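PDB 6LBK: Poly(A) RNA polymerase GLD2 from Rattus norvegicus, which probably adds AMP units from ATP to the 3' ends of selected cytoplasmic mRNAs and certain microRNAs, as a non-canonical poly(A) polymerase. Local coordinates for residues L75-L80 / L93-S98; S107-L112 / C171-L176; S147-R152 / F165-S170. The protein carries 1 engineered substitution. All blocks are in the same frame, centred on the assembly; numbering follows the deposited sequence.

Contact 1: L75-L80 / L93-S98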
ATOM      1  N   LEU A  75      11.663 -16.961  -0.174  1.00 56.81           N
ATOM      2  CA  LEU A  75      12.879 -17.681  -0.546  1.00 60.19           C
ATOM      3  C   LEU A  75      13.882 -16.737  -1.182  1.00 60.55           C
ATOM      4  O   LEU A  75      15.091 -16.817  -0.907  1.00 56.02           O
ATOM      5  CB  LEU A  75      12.539 -18.802  -1.523  1.00 51.72           C
ATOM      6  CG  LEU A  75      11.691 -19.902  -0.942  1.00 52.98           C
ATOM      7  CD1 LEU A  75      11.228 -20.847  -2.048  1.00 53.31           C
ATOM      8  CD2 LEU A  75      12.536 -20.600   0.109  1.00 54.26           C
ATOM      9  N   CYS A  76      13.390 -15.799  -1.996  1.00 62.92           N
ATOM     10  CA  CYS A  76      14.289 -14.801  -2.558  1.00 56.88           C
ATOM     11  C   CYS A  76      14.844 -13.861  -1.481  1.00 64.03           C
ATOM     12  O   CYS A  76      16.033 -13.511  -1.510  1.00 65.52           O
ATOM     13  CB  CYS A  76      13.567 -14.034  -3.653  1.00 43.68           C
ATOM     14  SG  CYS A  76      14.640 -12.824  -4.405  1.00 58.45           S
ATOM     15  N   ARG A  77      14.001 -13.453  -0.515  1.00 57.98           N
ATOM     16  CA  ARG A  77      14.439 -12.575   0.570  1.00 45.09           C
ATOM     17  C   ARG A  77      15.530 -13.229   1.415  1.00 54.16           C
ATOM     18  O   ARG A  77      16.561 -12.611   1.712  1.00 54.70           O
ATOM     19  CB  ARG A  77      13.261 -12.211   1.475  1.00 43.49           C
ATOM     20  CG  ARG A  77      13.673 -11.257   2.582  1.00 44.30           C
ATOM     21  CD  ARG A  77      12.907 -11.431   3.865  1.00 45.43           C
ATOM     22  NE  ARG A  77      13.030 -12.772   4.416  1.00 51.01           N
ATOM     23  CZ  ARG A  77      14.093 -13.185   5.097  1.00 53.69           C
ATOM     24  NH1 ARG A  77      15.115 -12.353   5.273  1.00 60.56           N
ATOM     25  NH2 ARG A  77      14.139 -14.412   5.596  1.00 49.02           N
ATOM     26  N   ALA A  78      15.311 -14.478   1.827  1.00 50.62           N
ATOM     27  CA  ALA A  78      16.316 -15.184   2.616  1.00 49.90           C
ATOM     28  C   ALA A  78      17.617 -15.398   1.836  1.00 59.21           C
ATOM     29  O   ALA A  78      18.713 -15.193   2.385  1.00 65.11           O
ATOM     30  CB  ALA A  78      15.745 -16.510   3.088  1.00 47.39           C
ATOM     31  N   GLN A  79      17.530 -15.781   0.546  1.00 54.40           N
ATOM     32  CA  GLN A  79      18.765 -15.979  -0.226  1.00 53.54           C
ATOM     33  C   GLN A  79      19.523 -14.674  -0.386  1.00 53.73           C
ATOM     34  O   GLN A  79      20.749 -14.640  -0.292  1.00 63.32           O
ATOM     35  CB  GLN A  79      18.481 -16.584  -1.609  1.00 49.29           C
ATOM     36  CG  GLN A  79      19.686 -16.615  -2.548  1.00 48.63           C
ATOM     37  CD  GLN A  79      20.802 -17.583  -2.080  1.00 57.70           C
ATOM     38  OE1 GLN A  79      20.542 -18.582  -1.412  1.00 61.03           O
ATOM     39  NE2 GLN A  79      22.034 -17.293  -2.460  1.00 51.39           N
ATOM     40  N   LEU A  80      18.815 -13.587  -0.624  1.00 66.80           N
ATOM     41  CA  LEU A  80      19.505 -12.324  -0.787  1.00 60.10           C
ATOM     42  C   LEU A  80      20.079 -11.831   0.535  1.00 55.31           C
ATOM     43  O   LEU A  80      21.141 -11.214   0.546  1.00 60.68           O
ATOM     44  CB  LEU A  80      18.569 -11.301  -1.418  1.00 53.57           C
ATOM     45  CG  LEU A  80      18.351 -11.583  -2.904  1.00 62.96           C
ATOM     46  CD1 LEU A  80      17.602 -10.430  -3.549  1.00 54.23           C
ATOM     47  CD2 LEU A  80      19.679 -11.833  -3.638  1.00 55.49           C
ATOM     48  N   LEU A  93      17.473  -8.352   6.096  1.00 57.39           N
ATOM     49  CA  LEU A  93      16.658  -8.023   4.932  1.00 54.31           C
ATOM     50  C   LEU A  93      15.193  -8.340   5.227  1.00 55.67           C
ATOM     51  O   LEU A  93      14.850  -9.494   5.527  1.00 53.63           O
ATOM     52  CB  LEU A  93      17.141  -8.827   3.730  1.00 51.11           C
ATOM     53  CG  LEU A  93      16.658  -8.390   2.361  1.00 49.15           C
ATOM     54  CD1 LEU A  93      16.951  -6.935   2.271  1.00 53.27           C
ATOM     55  CD2 LEU A  93      17.404  -9.183   1.292  1.00 49.70           C
ATOM     56  N   PHE A  94      14.328  -7.331   5.126  1.00 54.94           N
ATOM     57  CA  PHE A  94      12.927  -7.460   5.510  1.00 51.78           C
ATOM     58  C   PHE A  94      12.017  -7.379   4.299  1.00 54.58           C
ATOM     59  O   PHE A  94      12.132  -6.441   3.499  1.00 54.69           O
ATOM     60  CB  PHE A  94      12.529  -6.365   6.493  1.00 47.05           C
ATOM     61  CG  PHE A  94      13.042  -6.574   7.864  1.00 49.88           C
ATOM     62  CD1 PHE A  94      14.352  -6.276   8.186  1.00 51.76           C
ATOM     63  CD2 PHE A  94      12.200  -7.032   8.852  1.00 54.09           C
ATOM     64  CE1 PHE A  94      14.811  -6.448   9.486  1.00 56.84           C
ATOM     65  CE2 PHE A  94      12.655  -7.224  10.149  1.00 60.52           C
ATOM     66  CZ  PHE A  94      13.960  -6.930  10.471  1.00 56.98           C
ATOM     67  N   LEU A  95      11.068  -8.311   4.197  1.00 57.31           N
ATOM     68  CA  LEU A  95       9.948  -8.090   3.285  1.00 53.52           C
ATOM     69  C   LEU A  95       9.036  -7.038   3.882  1.00 49.07           C
ATOM     70  O   LEU A  95       8.750  -7.075   5.080  1.00 50.98           O
ATOM     71  CB  LEU A  95       9.155  -9.365   3.040  1.00 54.05           C
ATOM     72  CG  LEU A  95       9.392 -10.031   1.679  1.00 50.53           C
ATOM     73  CD1 LEU A  95       8.526 -11.268   1.492  1.00 51.98           C
ATOM     74  CD2 LEU A  95       9.158  -9.058   0.567  1.00 43.17           C
ATOM     75  N   VAL A  96       8.619  -6.077   3.053  1.00 50.83           N
ATOM     76  CA  VAL A  96       7.766  -4.962   3.452  1.00 54.32           C
ATOM     77  C   VAL A  96       6.734  -4.689   2.350  1.00 57.04           C
ATOM     78  O   VAL A  96       6.853  -5.165   1.220  1.00 63.65           O
ATOM     79  CB  VAL A  96       8.614  -3.700   3.722  1.00 52.78           C
ATOM     80  CG1 VAL A  96       9.528  -3.920   4.901  1.00 48.14           C
ATOM     81  CG2 VAL A  96       9.447  -3.348   2.482  1.00 49.34           C
ATOM     82  N   GLY A  97       5.693  -3.926   2.691  1.00 51.91           N
ATOM     83  CA  GLY A  97       4.745  -3.484   1.680  1.00 45.12           C
ATOM     84  C   GLY A  97       3.685  -4.516   1.323  1.00 55.13           C
ATOM     85  O   GLY A  97       3.281  -5.349   2.145  1.00 51.85           O
ATOM     86  N   SER A  98       3.234  -4.456   0.058  1.00 53.44           N
ATOM     87  CA  SER A  98       2.147  -5.320  -0.405  1.00 48.00           C
ATOM     88  C   SER A  98       2.432  -6.803  -0.195  1.00 64.71           C
ATOM     89  O   SER A  98       1.497  -7.587   0.025  1.00 62.93           O
ATOM     90  CB  SER A  98       1.881  -5.054  -1.868  1.00 56.47           C
ATOM     91  OG  SER A  98       1.460  -3.703  -2.023  1.00 75.08           O
TER
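R77 of helix 67-85 reaches across to the edge strand 91-96 and lies alongside L93, the two side chains running past each other in opposite directions. Its CB leaves the helix on the side of the strand. CG is anti to the backbone N (chi1 -178°) and passes 4.1 Å from CG of L93. The chain then bends twice. CD rests against the strand backbone, 3.2 Å from O of L93 and 3.6 Å from N of L95. NE and CZ stay close to the same carbonyl. At the tip, NH1 donates to O of L93 at 2.9 Å. This bond is bent, with 139° at the hydrogen. A second guanidinium nitrogen, NH2, forms a salt bridge with E74, so the guanidinium is tied both to the strand and to its own helix. Further along the helix, L80 supplies an apolar contact: its CB meets CD2 of L93 at 3.6 Å. That same methyl lies 3.6 Å from O of R77. The helix runs nearly antiparallel to the strand, with 157° between the short axes and 8.3 Å at closest approach. Such a helix packed on a mixed sheet is the layout of the nucleotidyltransferase palm domain, to which both segments belong.

Contact 2: S107-L112 / C171-L176. Engineered in segment 171-176: A175 (natural residue Asp).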
ATOM      1  N   SER A 107       0.150 -10.153  -8.704  1.00 93.56           N
ATOM      2  CA  SER A 107       1.045  -9.291  -9.460  1.00 86.61           C
ATOM      3  C   SER A 107       1.814  -8.315  -8.584  1.00 75.86           C
ATOM      4  O   SER A 107       2.609  -7.534  -9.118  1.00 70.14           O
ATOM      5  CB  SER A 107       0.245  -8.527 -10.528  1.00 92.43           C
ATOM      6  OG  SER A 107      -0.719  -7.669  -9.943  1.00 92.21           O
ATOM      7  N   SER A 108       1.585  -8.321  -7.267  1.00 80.94           N
ATOM      8  CA  SER A 108       2.317  -7.422  -6.380  1.00 83.86           C
ATOM      9  C   SER A 108       3.811  -7.706  -6.482  1.00 85.73           C
ATOM     10  O   SER A 108       4.254  -8.845  -6.312  1.00 89.15           O
ATOM     11  CB  SER A 108       1.852  -7.592  -4.928  1.00 84.82           C
ATOM     12  OG  SER A 108       0.442  -7.425  -4.805  1.00 87.95           O
ATOM     13  N   ASP A 109       4.591  -6.674  -6.768  1.00 86.68           N
ATOM     14  CA  ASP A 109       6.029  -6.843  -6.727  1.00 87.90           C
ATOM     15  C   ASP A 109       6.477  -6.956  -5.281  1.00 80.27           C
ATOM     16  O   ASP A 109       5.698  -6.773  -4.343  1.00 88.16           O
ATOM     17  CB  ASP A 109       6.732  -5.681  -7.428  1.00105.36           C
ATOM     18  CG  ASP A 109       6.482  -5.672  -8.928  1.00135.16           C
ATOM     19  OD1 ASP A 109       6.090  -6.735  -9.463  1.00146.37           O
ATOM     20  OD2 ASP A 109       6.666  -4.611  -9.578  1.00144.32           O
ATOM     21  N   GLY A 110       7.755  -7.252  -5.095  1.00 74.70           N
ATOM     22  CA  GLY A 110       8.314  -7.428  -3.767  1.00 65.88           C
ATOM     23  C   GLY A 110       9.034  -6.150  -3.384  1.00 54.93           C
ATOM     24  O   GLY A 110       9.642  -5.502  -4.226  1.00 53.17           O
ATOM     25  N   ASP A 111       8.913  -5.781  -2.111  1.00 58.68           N
ATOM     26  CA  ASP A 111       9.619  -4.654  -1.521  1.00 50.05           C
ATOM     27  C   ASP A 111      10.483  -5.197  -0.393  1.00 56.79           C
ATOM     28  O   ASP A 111      10.000  -5.939   0.469  1.00 57.02           O
ATOM     29  CB  ASP A 111       8.645  -3.600  -0.978  1.00 73.70           C
ATOM     30  CG  ASP A 111       7.912  -2.829  -2.083  1.00 98.54           C
ATOM     31  OD1 ASP A 111       8.525  -1.913  -2.701  1.00100.58           O
ATOM     32  OD2 ASP A 111       6.711  -3.139  -2.327  1.00113.64           O
ATOM     33  N   LEU A 112      11.758  -4.819  -0.402  1.00 42.94           N
ATOM     34  CA  LEU A 112      12.741  -5.277   0.551  1.00 45.63           C
ATOM     35  C   LEU A 112      13.368  -4.061   1.211  1.00 53.21           C
ATOM     36  O   LEU A 112      13.644  -3.041   0.562  1.00 44.36           O
ATOM     37  CB  LEU A 112      13.835  -6.147  -0.131  1.00 44.59           C
ATOM     38  CG  LEU A 112      13.297  -7.330  -0.923  1.00 43.30           C
ATOM     39  CD1 LEU A 112      14.318  -7.863  -1.932  1.00 44.33           C
ATOM     40  CD2 LEU A 112      12.901  -8.423   0.030  1.00 43.16           C
ATOM     41  N   CYS A 171      10.732 -15.311 -11.108  1.00 90.09           N
ATOM     42  CA  CYS A 171      10.294 -14.409 -12.184  1.00 91.45           C
ATOM     43  C   CYS A 171       9.614 -13.149 -11.642  1.00 76.00           C
ATOM     44  O   CYS A 171       8.735 -12.590 -12.299  1.00 74.82           O
ATOM     45  CB  CYS A 171       9.345 -15.106 -13.173  1.00101.09           C
ATOM     46  SG  CYS A 171      10.050 -16.265 -14.354  1.00105.45           S
ATOM     47  N   VAL A 172      10.008 -12.676 -10.456  1.00 70.12           N
ATOM     48  CA  VAL A 172       9.274 -11.622  -9.744  1.00 63.57           C
ATOM     49  C   VAL A 172      10.129 -10.361  -9.669  1.00 78.03           C
ATOM     50  O   VAL A 172      11.347 -10.425  -9.446  1.00 81.80           O
ATOM     51  CB  VAL A 172       8.819 -12.067  -8.329  1.00 65.05           C
ATOM     52  CG1 VAL A 172       8.568 -10.889  -7.414  1.00 57.64           C
ATOM     53  CG2 VAL A 172       7.549 -12.897  -8.407  1.00 63.77           C
ATOM     54  N   GLU A 173       9.480  -9.214  -9.854  1.00 81.54           N
ATOM     55  CA  GLU A 173      10.132  -7.919  -9.732  1.00 82.47           C
ATOM     56  C   GLU A 173      10.185  -7.468  -8.277  1.00 68.87           C
ATOM     57  O   GLU A 173       9.222  -7.623  -7.525  1.00 72.03           O
ATOM     58  CB  GLU A 173       9.384  -6.886 -10.572  1.00 94.55           C
ATOM     59  CG  GLU A 173      10.117  -5.575 -10.769  1.00111.21           C
ATOM     60  CD  GLU A 173      11.092  -5.625 -11.942  1.00123.23           C
ATOM     61  OE1 GLU A 173      11.942  -4.709 -12.046  1.00127.70           O
ATOM     62  OE2 GLU A 173      11.007  -6.577 -12.759  1.00125.65           O
ATOM     63  N   PHE A 174      11.326  -6.912  -7.888  1.00 54.68           N
ATOM     64  CA  PHE A 174      11.610  -6.495  -6.528  1.00 56.88           C
ATOM     65  C   PHE A 174      12.159  -5.081  -6.527  1.00 61.46           C
ATOM     66  O   PHE A 174      12.800  -4.634  -7.488  1.00 66.08           O
ATOM     67  CB  PHE A 174      12.662  -7.402  -5.830  1.00 61.52           C
ATOM     68  CG  PHE A 174      12.113  -8.692  -5.308  1.00 48.97           C
ATOM     69  CD1 PHE A 174      11.385  -8.716  -4.128  1.00 47.52           C
ATOM     70  CD2 PHE A 174      12.342  -9.869  -5.978  1.00 50.65           C
ATOM     71  CE1 PHE A 174      10.883  -9.910  -3.631  1.00 47.91           C
ATOM     72  CE2 PHE A 174      11.846 -11.061  -5.495  1.00 57.70           C
ATOM     73  CZ  PHE A 174      11.107 -11.082  -4.313  1.00 49.71           C
ATOM     74  N   ALA A 175      11.941  -4.410  -5.405  1.00 64.59           N
ATOM     75  CA  ALA A 175      12.474  -3.091  -5.115  1.00 67.37           C
ATOM     76  C   ALA A 175      13.103  -3.140  -3.731  1.00 61.05           C
ATOM     77  O   ALA A 175      12.413  -3.410  -2.749  1.00 63.18           O
ATOM     78  CB  ALA A 175      11.357  -2.045  -5.172  1.00 59.59           C
ATOM     79  N   LEU A 176      14.399  -2.880  -3.654  1.00 56.52           N
ATOM     80  CA  LEU A 176      15.145  -2.929  -2.409  1.00 55.67           C
ATOM     81  C   LEU A 176      15.594  -1.523  -2.052  1.00 57.96           C
ATOM     82  O   LEU A 176      16.140  -0.815  -2.903  1.00 64.28           O
ATOM     83  CB  LEU A 176      16.347  -3.877  -2.544  1.00 57.35           C
ATOM     84  CG  LEU A 176      17.202  -4.104  -1.299  1.00 58.82           C
ATOM     85  CD1 LEU A 176      17.767  -5.504  -1.337  1.00 65.98           C
ATOM     86  CD2 LEU A 176      18.337  -3.098  -1.218  1.00 67.34           C
TER
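In the nucleotidyltransferase palm, the strand that carries the probable metal-binding motif pairs here in parallel with strand 172-178. D109 lies just before it, G110 and D111 within it. D109 and D111 are the probable ligands of the catalytic magnesium. In this family a third carboxylate comes from the neighbouring strand. The residue paired with D111 is A175, engineered from Asp, so the deposited chain has a methyl group beside D111. CB of A175 lies 3.8 Å from OD1 of D111, on the same face of the sheet.

Three backbone bonds join the strands. N of G110 donates to O of E173 at 2.9 Å, almost straight at 171°. N of A175 donates to O of G110, and N of L112 to O of A175, each at 2.8 Å. D109 and E173 lie side by side and point the same way. The CB of D109 rests on the backbone O of E173, while the CB of E173 is 3.5 Å from OD1 of D109.

On the face of L112, F174 and L176 the contact is apolar. L112 has CG beside its backbone N (chi1 -55°), and its CD1 reaches the F174 ring obliquely. Its CB meets CG of L176. V172 CG1 lies over one face of the ring, offset toward the rim. With no side chain on G110, the ring can lie directly against the backbone: CD1 of F174 is 3.3 Å from CA of G110.

Contact 3: S147-R152 / F165-S170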
ATOM      1  N   SER A 147      24.711 -11.999 -10.954  1.00 81.07           N
ATOM      2  CA  SER A 147      24.112 -11.958 -12.283  1.00 85.78           C
ATOM      3  C   SER A 147      23.518 -13.286 -12.747  1.00 99.34           C
ATOM      4  O   SER A 147      22.765 -13.288 -13.730  1.00107.28           O
ATOM      5  CB  SER A 147      25.159 -11.489 -13.288  1.00 86.14           C
ATOM      6  OG  SER A 147      26.173 -12.463 -13.455  1.00 88.11           O
ATOM      7  N   GLY A 148      23.819 -14.405 -12.077  1.00 99.36           N
ATOM      8  CA  GLY A 148      23.285 -15.688 -12.515  1.00 98.66           C
ATOM      9  C   GLY A 148      21.785 -15.842 -12.322  1.00 91.64           C
ATOM     10  O   GLY A 148      21.131 -16.579 -13.069  1.00 90.66           O
ATOM     11  N   TYR A 149      21.214 -15.155 -11.332  1.00 78.61           N
ATOM     12  CA  TYR A 149      19.791 -15.311 -11.069  1.00 82.68           C
ATOM     13  C   TYR A 149      19.117 -13.989 -10.726  1.00 81.17           C
ATOM     14  O   TYR A 149      17.979 -13.991 -10.237  1.00 82.96           O
ATOM     15  CB  TYR A 149      19.575 -16.313  -9.936  1.00 83.93           C
ATOM     16  CG  TYR A 149      20.125 -15.862  -8.608  1.00 73.48           C
ATOM     17  CD1 TYR A 149      21.464 -16.019  -8.295  1.00 69.42           C
ATOM     18  CD2 TYR A 149      19.290 -15.283  -7.661  1.00 67.39           C
ATOM     19  CE1 TYR A 149      21.960 -15.610  -7.077  1.00 66.52           C
ATOM     20  CE2 TYR A 149      19.774 -14.874  -6.441  1.00 69.48           C
ATOM     21  CZ  TYR A 149      21.108 -15.049  -6.150  1.00 70.79           C
ATOM     22  OH  TYR A 149      21.578 -14.642  -4.927  1.00 74.35           O
ATOM     23  N   ILE A 150      19.782 -12.864 -10.955  1.00 76.38           N
ATOM     24  CA  ILE A 150      19.255 -11.548 -10.649  1.00 66.91           C
ATOM     25  C   ILE A 150      19.380 -10.713 -11.920  1.00 82.05           C
ATOM     26  O   ILE A 150      20.493 -10.320 -12.301  1.00 86.64           O
ATOM     27  CB  ILE A 150      20.006 -10.911  -9.475  1.00 62.27           C
ATOM     28  CG1 ILE A 150      19.625 -11.626  -8.192  1.00 61.45           C
ATOM     29  CG2 ILE A 150      19.684  -9.450  -9.325  1.00 60.47           C
ATOM     30  CD1 ILE A 150      20.133 -10.919  -6.988  1.00 67.37           C
ATOM     31  N   GLU A 151      18.247 -10.459 -12.586  1.00 83.96           N
ATOM     32  CA  GLU A 151      18.217  -9.809 -13.891  1.00 79.30           C
ATOM     33  C   GLU A 151      18.093  -8.305 -13.764  1.00 85.34           C
ATOM     34  O   GLU A 151      17.348  -7.801 -12.913  1.00 89.82           O
ATOM     35  CB  GLU A 151      17.065 -10.316 -14.758  1.00 94.13           C
ATOM     36  CG  GLU A 151      17.393 -11.514 -15.612  1.00113.16           C
ATOM     37  CD  GLU A 151      16.300 -11.828 -16.627  1.00127.91           C
ATOM     38  OE1 GLU A 151      15.302 -11.067 -16.695  1.00133.36           O
ATOM     39  OE2 GLU A 151      16.442 -12.832 -17.362  1.00131.04           O
ATOM     40  N   ARG A 152      18.813  -7.593 -14.630  1.00 93.73           N
ATOM     41  CA  ARG A 152      18.661  -6.162 -14.879  1.00 96.64           C
ATOM     42  C   ARG A 152      18.536  -5.316 -13.594  1.00 95.62           C
ATOM     43  O   ARG A 152      17.538  -4.610 -13.427  1.00 97.56           O
ATOM     44  CB  ARG A 152      17.458  -5.934 -15.787  1.00100.54           C
ATOM     45  CG  ARG A 152      17.600  -6.497 -17.186  1.00116.95           C
ATOM     46  CD  ARG A 152      16.363  -6.156 -18.016  1.00129.31           C
ATOM     47  NE  ARG A 152      16.532  -6.472 -19.431  1.00139.30           N
ATOM     48  CZ  ARG A 152      15.629  -6.204 -20.374  1.00145.00           C
ATOM     49  NH1 ARG A 152      14.481  -5.618 -20.058  1.00141.80           N
ATOM     50  NH2 ARG A 152      15.874  -6.523 -21.635  1.00151.07           N
ATOM     51  N   PHE A 165      15.019  -4.916  -9.428  1.00 58.79           N
ATOM     52  CA  PHE A 165      15.617  -6.073 -10.061  1.00 62.31           C
ATOM     53  C   PHE A 165      14.545  -7.120 -10.270  1.00 65.86           C
ATOM     54  O   PHE A 165      13.499  -7.089  -9.633  1.00 64.77           O
ATOM     55  CB  PHE A 165      16.795  -6.642  -9.223  1.00 64.48           C
ATOM     56  CG  PHE A 165      16.423  -7.178  -7.855  1.00 56.76           C
ATOM     57  CD1 PHE A 165      16.121  -8.524  -7.672  1.00 58.11           C
ATOM     58  CD2 PHE A 165      16.465  -6.359  -6.739  1.00 57.30           C
ATOM     59  CE1 PHE A 165      15.812  -9.022  -6.391  1.00 51.50           C
ATOM     60  CE2 PHE A 165      16.161  -6.857  -5.470  1.00 59.56           C
ATOM     61  CZ  PHE A 165      15.833  -8.180  -5.297  1.00 48.31           C
ATOM     62  N   ARG A 166      14.848  -8.090 -11.127  1.00 69.72           N
ATOM     63  CA  ARG A 166      13.944  -9.197 -11.391  1.00 69.84           C
ATOM     64  C   ARG A 166      14.645 -10.478 -10.971  1.00 72.24           C
ATOM     65  O   ARG A 166      15.739 -10.772 -11.451  1.00 76.61           O
ATOM     66  CB  ARG A 166      13.555  -9.235 -12.871  1.00 76.15           C
ATOM     67  CG  ARG A 166      12.309 -10.039 -13.205  1.00 78.53           C
ATOM     68  CD  ARG A 166      12.087 -10.039 -14.716  1.00 90.36           C
ATOM     69  NE  ARG A 166      12.390 -11.330 -15.326  1.00 93.25           N
ATOM     70  CZ  ARG A 166      11.469 -12.233 -15.647  1.00100.08           C
ATOM     71  NH1 ARG A 166      10.180 -11.983 -15.438  1.00 98.88           N
ATOM     72  NH2 ARG A 166      11.833 -13.386 -16.188  1.00106.57           N
ATOM     73  N   ASP A 167      14.009 -11.232 -10.078  1.00 73.96           N
ATOM     74  CA  ASP A 167      14.476 -12.547  -9.689  1.00 71.07           C
ATOM     75  C   ASP A 167      14.063 -13.538 -10.765  1.00 78.78           C
ATOM     76  O   ASP A 167      12.865 -13.702 -11.044  1.00 77.44           O
ATOM     77  CB  ASP A 167      13.890 -12.940  -8.332  1.00 69.94           C
ATOM     78  CG  ASP A 167      14.196 -14.396  -7.948  1.00 76.11           C
ATOM     79  OD1 ASP A 167      15.375 -14.847  -7.992  1.00 77.59           O
ATOM     80  OD2 ASP A 167      13.222 -15.112  -7.621  1.00 77.54           O
ATOM     81  N   LYS A 168      15.068 -14.160 -11.392  1.00 79.15           N
ATOM     82  CA  LYS A 168      14.855 -15.178 -12.415  1.00 81.15           C
ATOM     83  C   LYS A 168      14.347 -16.478 -11.819  1.00 89.47           C
ATOM     84  O   LYS A 168      13.839 -17.328 -12.554  1.00 94.81           O
ATOM     85  CB  LYS A 168      16.156 -15.488 -13.139  1.00 91.88           C
ATOM     86  CG  LYS A 168      16.655 -14.433 -14.070  1.00101.25           C
ATOM     87  CD  LYS A 168      18.144 -14.644 -14.344  1.00109.57           C
ATOM     88  CE  LYS A 168      18.403 -16.010 -14.953  1.00118.97           C
ATOM     89  NZ  LYS A 168      17.783 -16.093 -16.310  1.00124.80           N
ATOM     90  N   VAL A 169      14.494 -16.655 -10.505  1.00 90.25           N
ATOM     91  CA  VAL A 169      14.043 -17.876  -9.855  1.00 92.19           C
ATOM     92  C   VAL A 169      12.528 -17.879  -9.725  1.00 89.38           C
ATOM     93  O   VAL A 169      11.863 -18.844 -10.119  1.00 94.98           O
ATOM     94  CB  VAL A 169      14.730 -18.025  -8.485  1.00 93.55           C
ATOM     95  CG1 VAL A 169      14.285 -19.306  -7.814  1.00 97.91           C
ATOM     96  CG2 VAL A 169      16.247 -17.993  -8.639  1.00 94.48           C
ATOM     97  N   SER A 170      11.963 -16.821  -9.136  1.00 82.93           N
ATOM     98  CA  SER A 170      10.515 -16.651  -9.045  1.00 88.65           C
ATOM     99  C   SER A 170       9.906 -15.899 -10.229  1.00 92.46           C
ATOM    100  O   SER A 170       8.675 -15.864 -10.340  1.00 98.94           O
ATOM    101  CB  SER A 170      10.128 -15.903  -7.765  1.00 77.39           C
ATOM    102  OG  SER A 170      10.715 -14.619  -7.721  1.00 71.00           O
TER
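This is the open end of the beta hairpin formed by strands 150-156 and 162-167, at the edge of the palm sheet. E151 and R166 form an antiparallel hydrogen-bonded pair, with N of E151 donating to O of R166 at 2.8 Å and N of R166 to O of E151 at 3.1 Å. Their side chains lie side by side and point the same way. CG of R166 lies anti to the backbone N (chi1 -161°) and the chain bends at chi3, which brings NE to OE1 of E151 at 3.2 Å in a salt bridge. NE approaches that oxygen from above the carboxylate plane. K168 crosses E151 at about a right angle, its CG 3.4 Å from CG of E151. Bends at chi3 (59°) and chi4 (66°) curl its tip back, and NZ makes a long salt bridge with OE2 of E151.

On the face of I150 and D167, CG2 of I150 reaches CB and ring atom CD1 of F165. Y149 belongs to the loop before the strand. Its CB meets CG2 of V169, and its hydroxyl is hydrogen-bonded to E83 of helix 67-85. The ring edge faces OD1 of D167, the two planes nearly perpendicular.

D167 also ties down the turn that follows as an Asx motif. Its OD2 accepts from both N and OG of S170, each at 2.6 Å, and the hydroxyl meets its anti lone pair.

Overall arrangement
All three contacts belong to one five-stranded palm sheet. Contact 1 backs an edge strand with helix 67-85 and is buried. Contact 2 is the middle of the sheet and partly buried; it carries the probable metal ligands. Contact 3 is the opposite edge, partly buried, with several exposed residues. Backbone pairing dominates contacts 2 and 3, whereas contact 1 relies on one arginine and leucine packing. Salt bridges across the segments occur in contact 3 alone. The contacts interlock: V96 pairs with D111, F174 with F165. L80 of the helix touches F165 and I150, and C76 touches F174, so helix 67-85 spans all three.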